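Local coordinates for protein putative phosphomannomutase (Thermus thermophilus, PDB 1TUO) that probably acts as a magnesium-dependent phosphosugar mutase of the phosphohexose mutase family, possibly a phosphopentomutase, at residues A[277-282]-A[304-309]. Numbering follows the deposited sequence.
Sequences YRFRKG and LGFGVT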
ATOM      1  N   TYR A 277      18.461  -1.426   5.138  1.00 21.40           N
ATOM      2  CA  TYR A 277      18.941  -2.560   4.362  1.00 21.65           C
ATOM      3  C   TYR A 277      19.302  -2.161   2.932  1.00 22.52           C
ATOM      4  O   TYR A 277      20.385  -2.493   2.445  1.00 22.57           O
ATOM      5  CB  TYR A 277      17.880  -3.664   4.340  1.00 22.74           C
ATOM      6  CG  TYR A 277      18.275  -4.856   3.494  1.00 24.21           C
ATOM      7  CD1 TYR A 277      17.574  -5.176   2.333  1.00 24.51           C
ATOM      8  CD2 TYR A 277      19.369  -5.644   3.843  1.00 23.53           C
ATOM      9  CE1 TYR A 277      17.958  -6.256   1.537  1.00 25.44           C
ATOM     10  CE2 TYR A 277      19.762  -6.724   3.054  1.00 24.35           C
ATOM     11  CZ  TYR A 277      19.054  -7.023   1.905  1.00 25.87           C
ATOM     12  OH  TYR A 277      19.455  -8.078   1.112  1.00 28.98           O
ATOM     13  N   ARG A 278      18.408  -1.441   2.264  1.00 22.50           N
ATOM     14  CA  ARG A 278      18.663  -1.029   0.889  1.00 22.18           C
ATOM     15  C   ARG A 278      19.835  -0.058   0.806  1.00 23.77           C
ATOM     16  O   ARG A 278      20.639  -0.125  -0.126  1.00 23.51           O
ATOM     17  CB  ARG A 278      17.400  -0.410   0.275  1.00 23.61           C
ATOM     18  CG  ARG A 278      16.337  -1.447  -0.076  1.00 24.12           C
ATOM     19  CD  ARG A 278      14.970  -0.816  -0.354  1.00 27.05           C
ATOM     20  NE  ARG A 278      14.890  -0.059  -1.606  1.00 28.16           N
ATOM     21  CZ  ARG A 278      14.866  -0.598  -2.825  1.00 28.03           C
ATOM     22  NH1 ARG A 278      14.924  -1.913  -2.983  1.00 27.49           N
ATOM     23  NH2 ARG A 278      14.752   0.183  -3.896  1.00 26.68           N
ATOM     24  N   PHE A 279      19.941   0.838   1.783  1.00 23.32           N
ATOM     25  CA  PHE A 279      21.041   1.787   1.789  1.00 24.79           C
ATOM     26  C   PHE A 279      22.363   1.040   1.926  1.00 25.32           C
ATOM     27  O   PHE A 279      23.338   1.347   1.232  1.00 25.64           O
ATOM     28  CB  PHE A 279      20.914   2.766   2.953  1.00 24.31           C
ATOM     29  CG  PHE A 279      22.110   3.653   3.116  1.00 26.31           C
ATOM     30  CD1 PHE A 279      22.252   4.798   2.346  1.00 26.19           C
ATOM     31  CD2 PHE A 279      23.118   3.318   4.013  1.00 28.03           C
ATOM     32  CE1 PHE A 279      23.386   5.599   2.465  1.00 27.91           C
ATOM     33  CE2 PHE A 279      24.254   4.111   4.137  1.00 28.56           C
ATOM     34  CZ  PHE A 279      24.384   5.253   3.359  1.00 28.28           C
ATOM     35  N   ARG A 280      22.399   0.066   2.828  1.00 25.56           N
ATOM     36  CA  ARG A 280      23.624  -0.696   3.046  1.00 26.74           C
ATOM     37  C   ARG A 280      23.981  -1.571   1.842  1.00 27.78           C
ATOM     38  O   ARG A 280      25.138  -1.942   1.675  1.00 28.42           O
ATOM     39  CB  ARG A 280      23.516  -1.537   4.328  1.00 25.06           C
ATOM     40  CG  ARG A 280      23.461  -0.676   5.594  1.00 27.36           C
ATOM     41  CD  ARG A 280      23.223  -1.475   6.879  1.00 25.77           C
ATOM     42  NE  ARG A 280      24.397  -2.222   7.333  1.00 26.03           N
ATOM     43  CZ  ARG A 280      24.475  -2.828   8.515  1.00 28.47           C
ATOM     44  NH1 ARG A 280      23.449  -2.772   9.358  1.00 28.63           N
ATOM     45  NH2 ARG A 280      25.571  -3.494   8.858  1.00 26.25           N
ATOM     46  N   LYS A 281      22.994  -1.892   1.009  1.00 28.26           N
ATOM     47  CA  LYS A 281      23.252  -2.692  -0.188  1.00 29.64           C
ATOM     48  C   LYS A 281      23.873  -1.817  -1.269  1.00 29.75           C
ATOM     49  O   LYS A 281      24.291  -2.316  -2.315  1.00 30.57           O
ATOM     50  CB  LYS A 281      21.967  -3.322  -0.734  1.00 29.84           C
ATOM     51  CG  LYS A 281      21.555  -4.602  -0.038  1.00 34.49           C
ATOM     52  CD  LYS A 281      20.378  -5.269  -0.742  1.00 35.97           C
ATOM     53  CE  LYS A 281      20.745  -5.725  -2.145  1.00 38.43           C
ATOM     54  NZ  LYS A 281      19.616  -6.428  -2.821  1.00 40.37           N
ATOM     55  N   GLY A 282      23.918  -0.512  -1.024  1.00 29.94           N
ATOM     56  CA  GLY A 282      24.510   0.390  -1.995  1.00 31.90           C
ATOM     57  C   GLY A 282      23.567   1.328  -2.726  1.00 31.92           C
ATOM     58  O   GLY A 282      24.021   2.168  -3.503  1.00 31.15           O
ATOM     59  N   LEU A 304      23.397   8.443   8.404  1.00 29.33           N
ATOM     60  CA  LEU A 304      24.111   7.646   7.408  1.00 29.08           C
ATOM     61  C   LEU A 304      24.460   8.334   6.091  1.00 29.30           C
ATOM     62  O   LEU A 304      25.331   7.856   5.357  1.00 28.19           O
ATOM     63  CB  LEU A 304      23.334   6.360   7.121  1.00 28.83           C
ATOM     64  CG  LEU A 304      23.107   5.462   8.340  1.00 29.96           C
ATOM     65  CD1 LEU A 304      22.419   4.186   7.899  1.00 30.46           C
ATOM     66  CD2 LEU A 304      24.439   5.145   9.019  1.00 30.82           C
ATOM     67  N   GLY A 305      23.778   9.428   5.771  1.00 28.62           N
ATOM     68  CA  GLY A 305      24.102  10.138   4.547  1.00 29.32           C
ATOM     69  C   GLY A 305      23.187  10.084   3.335  1.00 28.71           C
ATOM     70  O   GLY A 305      23.674   9.951   2.210  1.00 29.78           O
ATOM     71  N   PHE A 306      21.874  10.168   3.538  1.00 27.99           N
ATOM     72  CA  PHE A 306      20.944  10.187   2.412  1.00 25.83           C
ATOM     73  C   PHE A 306      19.820  11.177   2.680  1.00 25.91           C
ATOM     74  O   PHE A 306      19.380  11.345   3.817  1.00 24.49           O
ATOM     75  CB  PHE A 306      20.380   8.786   2.084  1.00 25.65           C
ATOM     76  CG  PHE A 306      19.566   8.153   3.185  1.00 25.09           C
ATOM     77  CD1 PHE A 306      20.152   7.256   4.073  1.00 22.85           C
ATOM     78  CD2 PHE A 306      18.199   8.401   3.290  1.00 25.31           C
ATOM     79  CE1 PHE A 306      19.392   6.607   5.046  1.00 25.18           C
ATOM     80  CE2 PHE A 306      17.428   7.757   4.263  1.00 24.21           C
ATOM     81  CZ  PHE A 306      18.027   6.857   5.141  1.00 23.87           C
ATOM     82  N   GLY A 307      19.371  11.844   1.626  1.00 24.85           N
ATOM     83  CA  GLY A 307      18.322  12.829   1.780  1.00 25.67           C
ATOM     84  C   GLY A 307      16.964  12.227   2.065  1.00 24.88           C
ATOM     85  O   GLY A 307      16.710  11.060   1.756  1.00 24.97           O
ATOM     86  N   VAL A 308      16.097  13.027   2.675  1.00 24.55           N
ATOM     87  CA  VAL A 308      14.743  12.585   2.989  1.00 23.15           C
ATOM     88  C   VAL A 308      13.768  13.681   2.608  1.00 22.44           C
ATOM     89  O   VAL A 308      13.876  14.814   3.077  1.00 23.70           O
ATOM     90  CB  VAL A 308      14.578  12.267   4.487  1.00 22.82           C
ATOM     91  CG1 VAL A 308      13.141  11.835   4.771  1.00 22.42           C
ATOM     92  CG2 VAL A 308      15.540  11.169   4.889  1.00 21.72           C
ATOM     93  N   THR A 309      12.825  13.337   1.736  1.00 20.64           N
ATOM     94  CA  THR A 309      11.809  14.273   1.282  1.00 20.73           C
ATOM     95  C   THR A 309      10.506  13.938   1.981  1.00 20.95           C
ATOM     96  O   THR A 309      10.112  12.781   2.015  1.00 20.15           O
ATOM     97  CB  THR A 309      11.597  14.158  -0.236  1.00 21.09           C
ATOM     98  OG1 THR A 309      12.796  14.561  -0.913  1.00 22.51           O
ATOM     99  CG2 THR A 309      10.431  15.036  -0.683  1.00 21.26           C
TER
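Phe279, in the last turn of helix 267-280, lays its ring against Leu304, at the end of helix 296-304, and against Gly305 and Phe306, which lead from it toward strand 308-311. With CG anti to the backbone N (chi1 173°), the phenyl group is carried off the helix toward these residues. Its side-chain contacts there are apolar. On one flank, Phe279 CE2 lies 3.8 Å from Leu304 CB, while Leu304 CD1 reaches CD2 of the same ring at 4.0 Å. On another, Phe279 CD1 meets Phe306 CD1 at 3.7 Å; the two ring planes are inclined at 39° and their centroids stand 5.5 Å apart, an oblique pairing. Phe306 CG sits between its own backbone N and carbonyl carbon (chi1 62°), which turns this second ring inward, where it also packs edge-to-face on Phe328 and touches Ala287 of the central strand 286-290.

Polar atoms enter only through the backbone. Leu304 O comes within 3.4 Å of Phe279 CZ, and no hydrogen bond joins the segments. Each helix ends next to the contact at a glycine of positive phi: Gly282 closes helix 267-280 in a Schellman motif, its N bonded to Phe279 O at 3.0 Å, and Gly305 turns the chain out of helix 296-304.

Replacing Phe279 with an alanine would probably open a gap between the two helix ends, leaving Leu304 CB and CD1 and Phe306 CD1 without their aromatic partner. Dispersion and hydrophobic burial thus join two helix C-termini beside the edge strand of this alpha/beta/alpha domain, without directional bonds across the contact.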